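Local coordinates for fiber protein (Human adenovirus 14, PDB 3F0Y), which forms the trimeric head of the adenovirus fibre and probably attaches the virus to host-cell receptors, among them CD46, at residues F82-N87 / D168-I173; A115-P120 / Y203-D208; T123-N128 / V158-R163; T90-L95 / R163-D168; L17-N22 / T97-K102. One frame throughout, in Å; residues are numbered along the deposited sequence.

How the contacts relate
From the N terminus, the first segment to find a distant partner is 17-22, and contact 5 closes at 97-102. Before that, the chain has opened contact 1 at 82-87 and contact 4 at 90-95, so contact 5 crosses both. Contact 2 opens at 115-120 and contact 3 at 123-128. Contact 3 closes first, at 158-163; contact 4, around it, closes at 163-168 and contact 1, around both, at 168-173, the two sharing D168. Contact 2 closes last, at the C terminus; it encloses contact 3 and crosses contacts 1 and 4. Together they tie the long loops on either side of strands 102-103 and 106-107 to both four-stranded sheets, with contacts 2, 3 and 5 also reaching neighbouring subunits.

Contact 1: residues F82-N87 / D168-I173; sequences FDSAGN and DTSYCI
F82 and Y171 form an antiparallel hydrogen-bonded pair, with F82 N giving its proton to Y171 O at 2.9 Å. The return side is doubled. F82 O accepts from S170 N at 2.8 Å and also from Y171 N at 3.1 Å, so S170 and Y171 face one residue in a classic beta bulge. Past the bulge, D83 CA points its hydrogen at D168 O, 3.3 Å away. A water donates to that carbonyl and accepts from S84 N; a second donates to both S84 O and the Y171 hydroxyl, whose protein partner is E206. The Y171 ring turns its edge to D83 O, which sits in the ring plane 3.5 Å from CD1. D83 OD1, met from above the carboxylate plane, accepts from N87 N at 2.9 Å and so braces the type I turn D83-G86. Outside the polar core, F82 CE1 meets I173 CD1 obliquely at 4.1 Å, and M119 lies against both F82 and Y171. Most of the bonding here is between main-chain atoms. The doubly gripped F82 carbonyl ends the strand pairing in a bulge; beyond it one water bridges the two backbones and another ties the turn to the Y171 hydroxyl.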
# COMPACT_ATOMS: atom_id res chain seq x y z
N PHE A 82 -22.68 6.03 6.08
CA PHE A 82 -23.33 6.02 4.77
C PHE A 82 -24.65 5.27 4.84
O PHE A 82 -24.78 4.28 5.57
CB PHE A 82 -22.42 5.36 3.73
CG PHE A 82 -21.04 5.97 3.65
CD1 PHE A 82 -20.04 5.55 4.51
CD2 PHE A 82 -20.75 6.93 2.70
CE1 PHE A 82 -18.76 6.11 4.44
CE2 PHE A 82 -19.48 7.49 2.62
CZ PHE A 82 -18.49 7.08 3.49
N ASP A 83 -25.64 5.73 4.08
CA ASP A 83 -26.94 5.07 4.02
C ASP A 83 -26.89 3.85 3.09
O ASP A 83 -25.85 3.55 2.50
CB ASP A 83 -28.04 6.06 3.60
CG ASP A 83 -27.83 6.66 2.22
OD1 ASP A 83 -27.16 6.03 1.37
OD2 ASP A 83 -28.34 7.77 1.98
N SER A 84 -28.03 3.16 2.97
CA SER A 84 -28.12 1.93 2.17
C SER A 84 -27.77 2.11 0.68
O SER A 84 -27.48 1.13 -0.00
CB SER A 84 -29.52 1.32 2.30
OG SER A 84 -30.51 2.21 1.82
N ALA A 85 -27.82 3.35 0.19
CA ALA A 85 -27.43 3.67 -1.18
C ALA A 85 -25.96 4.06 -1.32
O ALA A 85 -25.50 4.37 -2.41
CB ALA A 85 -28.32 4.78 -1.73
N GLY A 86 -25.22 4.04 -0.21
CA GLY A 86 -23.80 4.40 -0.21
C GLY A 86 -23.53 5.90 -0.14
O GLY A 86 -22.40 6.34 -0.35
N ASN A 87 -24.57 6.68 0.18
CA ASN A 87 -24.44 8.13 0.27
C ASN A 87 -24.11 8.56 1.70
O ASN A 87 -24.71 8.07 2.66
CB ASN A 87 -25.72 8.81 -0.21
CG ASN A 87 -25.94 8.66 -1.70
OD1 ASN A 87 -25.02 8.83 -2.49
ND2 ASN A 87 -27.17 8.33 -2.09
N ASP A 168 -30.59 4.10 9.76
CA ASP A 168 -30.27 4.33 8.35
C ASP A 168 -28.77 4.28 8.04
O ASP A 168 -28.37 4.54 6.90
CB ASP A 168 -30.85 5.67 7.88
CG ASP A 168 -30.28 6.86 8.63
OD1 ASP A 168 -29.70 6.65 9.72
OD2 ASP A 168 -30.40 7.99 8.13
N THR A 169 -27.94 3.95 9.03
CA THR A 169 -26.50 3.82 8.82
C THR A 169 -26.17 2.39 8.38
O THR A 169 -26.05 1.49 9.21
CB THR A 169 -25.71 4.18 10.09
OG1 THR A 169 -25.98 5.53 10.46
CG2 THR A 169 -24.21 4.02 9.85
N SER A 170 -26.01 2.20 7.07
CA SER A 170 -25.78 0.88 6.49
C SER A 170 -24.29 0.54 6.35
O SER A 170 -23.93 -0.63 6.31
CB SER A 170 -26.45 0.78 5.12
OG SER A 170 -27.84 1.00 5.22
N TYR A 171 -23.44 1.57 6.26
CA TYR A 171 -21.99 1.37 6.15
C TYR A 171 -21.24 2.39 6.98
O TYR A 171 -21.68 3.54 7.12
CB TYR A 171 -21.55 1.47 4.69
CG TYR A 171 -22.35 0.58 3.76
CD1 TYR A 171 -23.43 1.09 3.04
CD2 TYR A 171 -22.05 -0.77 3.63
CE1 TYR A 171 -24.18 0.29 2.20
CE2 TYR A 171 -22.79 -1.58 2.79
CZ TYR A 171 -23.86 -1.05 2.08
OH TYR A 171 -24.59 -1.87 1.25
N CYS A 172 -20.10 1.98 7.53
CA CYS A 172 -19.27 2.85 8.37
C CYS A 172 -17.79 2.72 8.04
O CYS A 172 -17.29 1.61 7.80
CB CYS A 172 -19.47 2.52 9.85
SG CYS A 172 -21.18 2.35 10.36
N ILE A 173 -17.10 3.85 8.03
CA ILE A 173 -15.65 3.90 8.01
C ILE A 173 -15.22 4.85 9.12
O ILE A 173 -15.53 6.04 9.07
CB ILE A 173 -15.10 4.40 6.66
CG1 ILE A 173 -15.61 3.53 5.50
CG2 ILE A 173 -13.58 4.42 6.67
CD1 ILE A 173 -15.19 4.04 4.13
O HOH W 1 -27.14 -1.43 1.27
O HOH W 2 -30.12 3.56 4.91

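Contact 2: residues A115-P120 / Y203-D208; sequences AKSFMP and YIREDD
The Y203 ring presents its edge to F118 O, which lies in the ring plane and takes the phenol proton in a short bond, 2.6 Å from OH and nearly in line with the carbonyl. P120 packs on the same ring obliquely, its CB 3.9 Å from Y203 CD1. The F118 ring has A115 CA in plane at its edge. The R205 guanidinium, another flat group, meets S117 CB at a slant, and its NH1 makes only a weak bond to S117 O; its NE is held more firmly by G49 O. The backbones join through E206 N, which donates to M119 O at 2.7 Å. K116 reaches over the chain end, bent at its last two torsions (chi3 87°, chi4 75°), which brings NZ to D207 O at 2.6 Å. From there NZ also forms a salt bridge with E206 OE2 at 3.6 Å and a long one with the terminal carboxylate of D208. The D208 side chain turns back to S117, where OD2 lies 2.8 Å from S117 OG; that hydroxyl accepts from K47 NZ and has N114 O as well as D208 within reach of its one proton. E206 has further partners in Y171 and T122, and D207 forms a salt bridge with K102 of the second subunit. One lysine thus serves a carbonyl and two carboxylates. The positive charge would offset the acidic run E206-D208, and the grip fixes the C-terminal tail against the 3-10 turn 116-118, next to the subunit interface.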
# COMPACT_ATOMS: atom_id res chain seq x y z
N ALA A 115 -22.67 4.13 -6.15
CA ALA A 115 -22.10 4.60 -4.89
C ALA A 115 -21.94 3.46 -3.89
O ALA A 115 -20.96 3.42 -3.14
CB ALA A 115 -22.96 5.70 -4.29
N LYS A 116 -22.89 2.54 -3.89
CA LYS A 116 -22.90 1.42 -2.95
C LYS A 116 -21.68 0.51 -3.09
O LYS A 116 -21.21 -0.06 -2.11
CB LYS A 116 -24.18 0.59 -3.13
CG LYS A 116 -24.52 -0.27 -1.93
CD LYS A 116 -25.94 -0.81 -2.00
CE LYS A 116 -26.01 -2.11 -2.76
NZ LYS A 116 -25.49 -3.25 -1.95
N SER A 117 -21.14 0.40 -4.31
CA SER A 117 -19.98 -0.45 -4.55
C SER A 117 -18.64 0.19 -4.17
O SER A 117 -17.59 -0.40 -4.38
CB SER A 117 -19.95 -0.91 -6.01
OG SER A 117 -20.12 0.17 -6.89
N PHE A 118 -18.67 1.40 -3.61
CA PHE A 118 -17.50 1.99 -2.95
C PHE A 118 -17.46 1.61 -1.47
O PHE A 118 -16.45 1.82 -0.81
CB PHE A 118 -17.51 3.51 -3.07
CG PHE A 118 -17.17 4.02 -4.44
CD1 PHE A 118 -18.17 4.31 -5.36
CD2 PHE A 118 -15.85 4.21 -4.81
CE1 PHE A 118 -17.86 4.78 -6.63
CE2 PHE A 118 -15.53 4.69 -6.07
CZ PHE A 118 -16.53 4.97 -6.98
N MET A 119 -18.55 1.05 -0.96
CA MET A 119 -18.70 0.80 0.47
C MET A 119 -17.94 -0.44 0.93
O MET A 119 -17.72 -1.36 0.14
CB MET A 119 -20.18 0.62 0.82
CG MET A 119 -21.04 1.84 0.55
SD MET A 119 -20.57 3.23 1.59
CE MET A 119 -19.47 4.12 0.49
N PRO A 120 -17.56 -0.47 2.22
CA PRO A 120 -16.98 -1.69 2.78
C PRO A 120 -18.01 -2.81 2.86
O PRO A 120 -19.11 -2.60 3.36
CB PRO A 120 -16.54 -1.25 4.19
CG PRO A 120 -17.40 -0.10 4.52
CD PRO A 120 -17.65 0.61 3.22
N TYR A 203 -9.84 -2.40 1.21
CA TYR A 203 -10.91 -3.21 1.77
C TYR A 203 -11.77 -3.81 0.66
O TYR A 203 -11.85 -3.27 -0.44
CB TYR A 203 -11.76 -2.41 2.77
CG TYR A 203 -12.47 -1.18 2.24
CD1 TYR A 203 -13.65 -1.29 1.51
CD2 TYR A 203 -11.98 0.09 2.50
CE1 TYR A 203 -14.32 -0.17 1.05
CE2 TYR A 203 -12.64 1.23 2.04
CZ TYR A 203 -13.81 1.09 1.31
OH TYR A 203 -14.47 2.21 0.86
N ILE A 204 -12.37 -4.95 0.98
CA ILE A 204 -13.23 -5.66 0.04
C ILE A 204 -14.52 -4.87 -0.09
O ILE A 204 -15.18 -4.57 0.91
CB ILE A 204 -13.53 -7.09 0.51
CG1 ILE A 204 -12.24 -7.91 0.56
CG2 ILE A 204 -14.55 -7.76 -0.40
CD1 ILE A 204 -12.38 -9.23 1.28
N ARG A 205 -14.89 -4.52 -1.31
CA ARG A 205 -16.01 -3.63 -1.51
C ARG A 205 -17.35 -4.36 -1.62
O ARG A 205 -17.42 -5.52 -2.03
CB ARG A 205 -15.79 -2.68 -2.69
CG ARG A 205 -15.59 -3.32 -4.05
CD ARG A 205 -15.10 -2.26 -5.03
NE ARG A 205 -14.98 -2.72 -6.41
CZ ARG A 205 -16.01 -2.98 -7.22
NH1 ARG A 205 -17.26 -2.84 -6.80
NH2 ARG A 205 -15.78 -3.39 -8.46
N GLU A 206 -18.40 -3.65 -1.21
CA GLU A 206 -19.77 -4.11 -1.31
C GLU A 206 -20.14 -4.22 -2.78
O GLU A 206 -19.54 -3.57 -3.63
CB GLU A 206 -20.68 -3.11 -0.58
CG GLU A 206 -22.18 -3.43 -0.55
CD GLU A 206 -22.57 -4.40 0.56
OE1 GLU A 206 -21.71 -5.15 1.06
OE2 GLU A 206 -23.76 -4.40 0.93
N ASP A 207 -21.13 -5.06 -3.09
CA ASP A 207 -21.67 -5.15 -4.44
C ASP A 207 -22.87 -4.22 -4.60
O ASP A 207 -23.59 -3.97 -3.63
CB ASP A 207 -22.08 -6.59 -4.75
CG ASP A 207 -20.90 -7.53 -4.74
OD1 ASP A 207 -20.92 -8.50 -3.96
OD2 ASP A 207 -19.94 -7.30 -5.51
N ASP A 208 -23.07 -3.73 -5.81
CA ASP A 208 -24.20 -2.85 -6.11
C ASP A 208 -25.52 -3.61 -6.02
O ASP A 208 -25.57 -4.83 -6.18
CB ASP A 208 -24.06 -2.24 -7.51
CG ASP A 208 -22.98 -1.18 -7.56
OD1 ASP A 208 -23.09 -0.17 -6.83
OD2 ASP A 208 -22.01 -1.36 -8.34
OXT ASP A 208 -26.58 -3.02 -5.78

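Contact 3: residues T123-N128 / V158-R163; sequences TAYPFN and VMLNQR
L160 and Y125 lie side by side and point the same way, with the leucine methyl CD1 placed over the centre of the tyrosine ring. This CH-pi contact is nearly perpendicular, CD1 standing 3.5 Å from the ring centroid and 7° off the normal. The opposite face of the ring is taken by A124 CB, so the ring is sandwiched; its hydroxyl reaches I204 N. N161 meets F127 quite differently. The two side chains cross at about a right angle, yet the amide and ring planes are only 26° apart, and N161 CB rests over the phenyl face, 3.6 Å from the centroid. With CG set beside its own backbone N (chi1 -63°), the N161 amide turns ND2 onto Y125 O at 2.7 Å, a bond lying in both the carbonyl and the amide plane. ND2 also serves P120 O and OD1 accepts from C172 N, so both ends of this buried amide are satisfied and its rotation is fixed. The main chains meet beyond it: N128 N donates to Q162 O at 2.8 Å, while Q162 N bonds weakly to P126 O. L160 ends strand 151-160, with I173 of strand 171-180, I138 of strand 137-145 and Y203 of strand 199-204 around it. The contact thus seats the 123-128 loop at the end of one sheet and against the last strand of the other, with F55 of the second subunit packing on Y125.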
# COMPACT_ATOMS: atom_id res chain seq x y z
N THR A 123 -20.36 -8.31 4.11
CA THR A 123 -19.97 -9.72 4.16
C THR A 123 -18.55 -9.87 4.69
O THR A 123 -18.29 -10.75 5.50
CB THR A 123 -20.08 -10.38 2.77
OG1 THR A 123 -21.40 -10.19 2.25
CG2 THR A 123 -19.80 -11.88 2.87
N ALA A 124 -17.65 -9.00 4.25
CA ALA A 124 -16.26 -9.01 4.73
C ALA A 124 -16.15 -8.35 6.10
O ALA A 124 -15.37 -8.79 6.95
CB ALA A 124 -15.35 -8.30 3.73
N TYR A 125 -16.93 -7.29 6.31
CA TYR A 125 -16.88 -6.48 7.53
C TYR A 125 -18.29 -6.37 8.12
O TYR A 125 -19.03 -5.42 7.83
CB TYR A 125 -16.29 -5.10 7.21
CG TYR A 125 -15.10 -5.20 6.29
CD1 TYR A 125 -15.18 -4.82 4.95
CD2 TYR A 125 -13.90 -5.73 6.75
CE1 TYR A 125 -14.10 -4.94 4.10
CE2 TYR A 125 -12.80 -5.85 5.91
CZ TYR A 125 -12.91 -5.46 4.58
OH TYR A 125 -11.84 -5.57 3.74
N PRO A 126 -18.68 -7.36 8.93
CA PRO A 126 -20.05 -7.44 9.42
C PRO A 126 -20.38 -6.41 10.49
O PRO A 126 -19.49 -5.76 11.04
CB PRO A 126 -20.13 -8.86 10.00
CG PRO A 126 -18.75 -9.18 10.40
CD PRO A 126 -17.85 -8.48 9.44
N PHE A 127 -21.68 -6.26 10.75
CA PHE A 127 -22.17 -5.48 11.88
C PHE A 127 -22.59 -6.43 12.99
O PHE A 127 -23.16 -7.49 12.72
CB PHE A 127 -23.37 -4.62 11.48
CG PHE A 127 -23.01 -3.38 10.72
CD1 PHE A 127 -22.98 -3.38 9.34
CD2 PHE A 127 -22.71 -2.21 11.40
CE1 PHE A 127 -22.66 -2.24 8.64
CE2 PHE A 127 -22.38 -1.06 10.71
CZ PHE A 127 -22.35 -1.07 9.32
N ASN A 128 -22.30 -6.04 14.23
CA ASN A 128 -22.80 -6.74 15.42
C ASN A 128 -22.50 -8.23 15.43
O ASN A 128 -23.35 -9.04 15.80
CB ASN A 128 -24.31 -6.50 15.56
CG ASN A 128 -24.68 -5.03 15.53
OD1 ASN A 128 -23.90 -4.18 15.95
ND2 ASN A 128 -25.87 -4.73 15.02
N VAL A 158 -8.28 1.88 11.41
CA VAL A 158 -9.53 1.96 10.67
C VAL A 158 -10.43 0.82 11.11
O VAL A 158 -9.99 -0.32 11.21
CB VAL A 158 -9.29 1.87 9.15
CG1 VAL A 158 -10.61 1.91 8.39
CG2 VAL A 158 -8.38 2.99 8.69
N MET A 159 -11.69 1.14 11.41
CA MET A 159 -12.69 0.12 11.67
C MET A 159 -13.79 0.27 10.62
O MET A 159 -14.37 1.34 10.47
CB MET A 159 -13.28 0.23 13.07
CG MET A 159 -14.13 -0.98 13.46
SD MET A 159 -14.76 -0.94 15.15
CE MET A 159 -15.98 0.37 15.02
N LEU A 160 -14.06 -0.81 9.90
CA LEU A 160 -15.10 -0.83 8.89
C LEU A 160 -16.36 -1.45 9.48
O LEU A 160 -16.30 -2.51 10.09
CB LEU A 160 -14.64 -1.64 7.68
CG LEU A 160 -13.34 -1.15 7.04
CD1 LEU A 160 -12.95 -2.06 5.89
CD2 LEU A 160 -13.47 0.29 6.57
N ASN A 161 -17.49 -0.77 9.28
CA ASN A 161 -18.79 -1.25 9.75
C ASN A 161 -18.79 -1.57 11.26
O ASN A 161 -18.63 -0.65 12.06
CB ASN A 161 -19.25 -2.44 8.89
CG ASN A 161 -19.46 -2.05 7.43
OD1 ASN A 161 -19.68 -0.89 7.12
ND2 ASN A 161 -19.38 -3.04 6.54
N GLN A 162 -18.95 -2.84 11.63
CA GLN A 162 -18.94 -3.29 13.03
C GLN A 162 -20.15 -2.84 13.85
O GLN A 162 -20.89 -3.67 14.37
CB GLN A 162 -17.63 -2.89 13.74
CG GLN A 162 -17.55 -3.32 15.21
CD GLN A 162 -17.90 -4.78 15.42
OE1 GLN A 162 -17.35 -5.66 14.76
NE2 GLN A 162 -18.82 -5.04 16.34
N ARG A 163 -20.33 -1.53 13.98
CA ARG A 163 -21.43 -1.00 14.79
C ARG A 163 -22.05 0.24 14.14
O ARG A 163 -21.35 1.16 13.72
CB ARG A 163 -20.95 -0.76 16.23
CG ARG A 163 -20.85 0.68 16.71
CD ARG A 163 -20.22 0.75 18.10
NE ARG A 163 -18.86 1.27 18.06
CZ ARG A 163 -18.53 2.56 18.06
NH1 ARG A 163 -19.47 3.51 18.11
NH2 ARG A 163 -17.25 2.92 18.01

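Contact 4: residues T90-L95 / R163-D168; sequences TSLSSL and RAIRAD
The backbones stay apart: the nearest CA atoms, of L92 and I165, are 8.4 Å from each other, and no hydrogen bond joins the two segments, so side chains alone bridge the gap. L92 does most of the work. Its CD1 methyl sits over one face of the R166 guanidinium, 3.3 Å above the plane and displaced toward the rim, closest to NE at 3.5 Å. The other methyl, CD2, meets I165 CD1 at 3.8 Å as the two side chains slide past each other in opposite directions. R166 extends from its backbone with CG anti to N (chi1 -157°) and then bends at chi3, which lays the flat group under the leucine. D168 grips it side-on: R166 NE donates to D168 OD1 at 3.0 Å, in the guanidinium plane, while NH2 donates to the syn lone pair of OD2. The NE/NH2 edge thus faces the carboxylate while one face carries the leucine methyl. R166 also touches a crystal neighbour, so its pose may owe something to the lattice. L92 and I165 rest on F81 of strand 73-82. This is a surface contact between two connecting loops of the fibre knob: the long one that follows strand 73-82, and the HI loop between strands 151-160 and 171-180.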
# COMPACT_ATOMS: atom_id res chain seq x y z
N THR A 90 -24.20 13.24 6.34
CA THR A 90 -23.35 14.34 6.81
C THR A 90 -23.63 14.75 8.26
O THR A 90 -22.71 15.16 8.97
CB THR A 90 -23.48 15.59 5.92
OG1 THR A 90 -24.83 16.06 5.93
CG2 THR A 90 -23.05 15.28 4.49
N SER A 91 -24.88 14.64 8.68
CA SER A 91 -25.27 15.01 10.05
C SER A 91 -24.63 14.10 11.10
O SER A 91 -24.26 14.55 12.18
CB SER A 91 -26.79 14.98 10.20
OG SER A 91 -27.31 13.69 9.96
N LEU A 92 -24.50 12.81 10.77
CA LEU A 92 -23.88 11.84 11.68
C LEU A 92 -22.36 11.78 11.55
O LEU A 92 -21.67 11.36 12.48
CB LEU A 92 -24.44 10.44 11.43
CG LEU A 92 -25.94 10.23 11.63
CD1 LEU A 92 -26.34 8.86 11.12
CD2 LEU A 92 -26.32 10.39 13.10
N SER A 93 -21.84 12.20 10.39
CA SER A 93 -20.44 11.99 10.05
C SER A 93 -19.57 13.20 10.37
O SER A 93 -20.05 14.32 10.47
CB SER A 93 -20.31 11.65 8.57
OG SER A 93 -21.06 10.49 8.25
N SER A 94 -18.27 12.95 10.51
CA SER A 94 -17.28 14.00 10.69
C SER A 94 -17.19 14.85 9.42
O SER A 94 -17.13 16.08 9.48
CB SER A 94 -15.91 13.41 11.01
OG SER A 94 -16.01 12.49 12.08
N LEU A 95 -17.19 14.18 8.27
CA LEU A 95 -17.19 14.84 6.97
C LEU A 95 -18.59 15.40 6.70
O LEU A 95 -19.57 14.66 6.74
CB LEU A 95 -16.80 13.84 5.87
CG LEU A 95 -16.72 14.36 4.43
CD1 LEU A 95 -15.67 15.45 4.28
CD2 LEU A 95 -16.44 13.20 3.48
N ARG A 163 -20.33 -1.53 13.98
CA ARG A 163 -21.43 -1.00 14.79
C ARG A 163 -22.05 0.24 14.14
O ARG A 163 -21.35 1.16 13.72
CB ARG A 163 -20.95 -0.76 16.23
CG ARG A 163 -20.85 0.68 16.71
CD ARG A 163 -20.22 0.75 18.10
NE ARG A 163 -18.86 1.27 18.06
CZ ARG A 163 -18.53 2.56 18.06
NH1 ARG A 163 -19.47 3.51 18.11
NH2 ARG A 163 -17.25 2.92 18.01
N ALA A 164 -23.37 0.23 14.03
CA ALA A 164 -24.12 1.36 13.48
C ALA A 164 -24.61 2.24 14.62
O ALA A 164 -24.78 1.76 15.74
CB ALA A 164 -25.29 0.86 12.65
N ILE A 165 -24.83 3.52 14.34
CA ILE A 165 -25.30 4.47 15.35
C ILE A 165 -26.75 4.91 15.13
O ILE A 165 -27.36 5.52 16.02
CB ILE A 165 -24.39 5.73 15.42
CG1 ILE A 165 -24.37 6.49 14.09
CG2 ILE A 165 -22.97 5.33 15.81
CD1 ILE A 165 -23.72 7.85 14.19
N ARG A 166 -27.30 4.61 13.96
CA ARG A 166 -28.69 4.94 13.63
C ARG A 166 -29.22 3.94 12.61
O ARG A 166 -28.44 3.32 11.88
CB ARG A 166 -28.78 6.38 13.09
CG ARG A 166 -30.15 7.02 13.25
CD ARG A 166 -30.10 8.53 13.05
NE ARG A 166 -29.81 8.91 11.67
CZ ARG A 166 -29.79 10.16 11.20
NH1 ARG A 166 -30.04 11.19 12.01
NH2 ARG A 166 -29.51 10.39 9.93
N ALA A 167 -30.54 3.79 12.56
CA ALA A 167 -31.19 2.77 11.71
C ALA A 167 -30.82 2.88 10.23
O ALA A 167 -30.74 1.86 9.54
CB ALA A 167 -32.71 2.84 11.88
N ASP A 168 -30.59 4.10 9.76
CA ASP A 168 -30.27 4.33 8.35
C ASP A 168 -28.77 4.28 8.04
O ASP A 168 -28.37 4.54 6.90
CB ASP A 168 -30.85 5.67 7.88
CG ASP A 168 -30.28 6.86 8.63
OD1 ASP A 168 -29.70 6.65 9.72
OD2 ASP A 168 -30.40 7.99 8.13

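Contact 5: residues L17-N22 / T97-K102; sequences LWTGVN and TPLNHK
L99 faces the end of strand 16-18, and its side chain can be followed outward from CB, which touches L17 CG at 3.7 Å. CG lies beside the backbone N (chi1 -57°); from it the two methyls diverge to different neighbours. CD1 stays with L17, 4.0 Å from L17 CG, the two leucines crossing at about a right angle. CD2 lies against W18 C at 3.5 Å and runs alongside T19, pressing on its CG2 at 3.4 Å, tighter than usual for two carbons. Beside it the main chains pair: W18 N donates to N100 O at 2.8 Å and N100 N returns a bond to W18 O at 3.2 Å, a single antiparallel hydrogen-bonded bridge. The W18 indole turns toward K102, whose CB lies off-centre over one face, 3.9 Å above the plane, while G20 CA sits centrally over the other. Its NE1 bonds to N106 O, and K102 NZ to G104 O. On the third subunit, A50 packs on both W18 and K102. The contact therefore fastens the loop 97-102 to the edge of the sheet formed by strands 16-18, 39-48, 51-60 and 199-204, at the subunit interface of the trimeric adenovirus knob.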
# COMPACT_ATOMS: atom_id res chain seq x y z
N LEU A 17 -14.47 7.99 -5.95
CA LEU A 17 -15.40 8.72 -5.11
C LEU A 17 -14.54 9.45 -4.09
O LEU A 17 -13.87 8.81 -3.28
CB LEU A 17 -16.37 7.76 -4.42
CG LEU A 17 -17.49 8.37 -3.58
CD1 LEU A 17 -18.39 9.25 -4.43
CD2 LEU A 17 -18.30 7.27 -2.91
N TRP A 18 -14.54 10.78 -4.13
CA TRP A 18 -13.61 11.55 -3.31
C TRP A 18 -14.13 12.90 -2.84
O TRP A 18 -15.24 13.31 -3.19
CB TRP A 18 -12.26 11.69 -4.05
CG TRP A 18 -12.23 12.67 -5.19
CD1 TRP A 18 -13.29 13.23 -5.84
CD2 TRP A 18 -11.05 13.19 -5.83
NE1 TRP A 18 -12.85 14.07 -6.83
CE2 TRP A 18 -11.48 14.06 -6.85
CE3 TRP A 18 -9.68 13.00 -5.64
CZ2 TRP A 18 -10.59 14.74 -7.68
CZ3 TRP A 18 -8.79 13.68 -6.46
CH2 TRP A 18 -9.25 14.54 -7.47
N THR A 19 -13.32 13.58 -2.03
CA THR A 19 -13.63 14.89 -1.48
C THR A 19 -13.17 16.03 -2.38
O THR A 19 -13.51 17.19 -2.15
CB THR A 19 -12.92 15.09 -0.13
OG1 THR A 19 -11.51 14.89 -0.32
CG2 THR A 19 -13.44 14.11 0.90
N GLY A 20 -12.37 15.70 -3.40
CA GLY A 20 -11.67 16.70 -4.20
C GLY A 20 -10.35 17.04 -3.54
O GLY A 20 -10.11 16.69 -2.38
N VAL A 21 -9.49 17.73 -4.29
CA VAL A 21 -8.16 18.10 -3.81
C VAL A 21 -8.20 19.46 -3.11
O VAL A 21 -8.68 20.44 -3.68
CB VAL A 21 -7.14 18.15 -4.96
CG1 VAL A 21 -5.76 18.50 -4.44
CG2 VAL A 21 -7.11 16.83 -5.71
N ASN A 22 -7.68 19.50 -1.88
CA ASN A 22 -7.55 20.73 -1.10
C ASN A 22 -8.76 21.67 -1.24
O ASN A 22 -8.67 22.71 -1.90
CB ASN A 22 -6.26 21.46 -1.48
CG ASN A 22 -5.92 22.60 -0.53
OD1 ASN A 22 -6.02 22.46 0.69
ND2 ASN A 22 -5.50 23.74 -1.08
N THR A 97 -19.41 17.40 3.90
CA THR A 97 -19.67 17.57 2.47
C THR A 97 -19.72 16.18 1.82
O THR A 97 -18.78 15.40 1.99
CB THR A 97 -18.57 18.40 1.80
OG1 THR A 97 -18.46 19.67 2.47
CG2 THR A 97 -18.88 18.63 0.33
N PRO A 98 -20.80 15.88 1.07
CA PRO A 98 -20.87 14.58 0.41
C PRO A 98 -19.71 14.33 -0.56
O PRO A 98 -19.15 15.28 -1.11
CB PRO A 98 -22.19 14.65 -0.37
CG PRO A 98 -22.98 15.70 0.29
CD PRO A 98 -22.00 16.69 0.81
N LEU A 99 -19.36 13.07 -0.74
CA LEU A 99 -18.37 12.69 -1.74
C LEU A 99 -19.04 12.66 -3.11
O LEU A 99 -20.25 12.46 -3.22
CB LEU A 99 -17.79 11.31 -1.43
CG LEU A 99 -17.13 11.11 -0.07
CD1 LEU A 99 -16.85 9.63 0.17
CD2 LEU A 99 -15.85 11.93 0.04
N ASN A 100 -18.24 12.88 -4.15
CA ASN A 100 -18.69 12.71 -5.52
C ASN A 100 -17.53 12.23 -6.38
O ASN A 100 -16.42 12.00 -5.87
CB ASN A 100 -19.29 14.01 -6.06
CG ASN A 100 -20.40 13.77 -7.08
OD1 ASN A 100 -20.19 13.13 -8.10
ND2 ASN A 100 -21.58 14.30 -6.80
N HIS A 101 -17.77 12.06 -7.68
CA HIS A 101 -16.77 11.54 -8.59
C HIS A 101 -15.69 12.55 -8.94
O HIS A 101 -15.78 13.73 -8.57
CB HIS A 101 -17.44 11.03 -9.87
CG HIS A 101 -18.31 9.83 -9.65
ND1 HIS A 101 -17.86 8.71 -8.98
CD2 HIS A 101 -19.58 9.57 -10.01
CE1 HIS A 101 -18.83 7.81 -8.94
NE2 HIS A 101 -19.89 8.31 -9.56
N LYS A 102 -14.65 12.08 -9.63
CA LYS A 102 -13.57 12.94 -10.08
C LYS A 102 -14.04 13.89 -11.18
O LYS A 102 -14.72 13.47 -12.12
CB LYS A 102 -12.39 12.10 -10.59
CG LYS A 102 -11.19 12.92 -11.05
CD LYS A 102 -10.03 12.04 -11.48
CE LYS A 102 -9.01 12.80 -12.31
NZ LYS A 102 -8.36 13.91 -11.56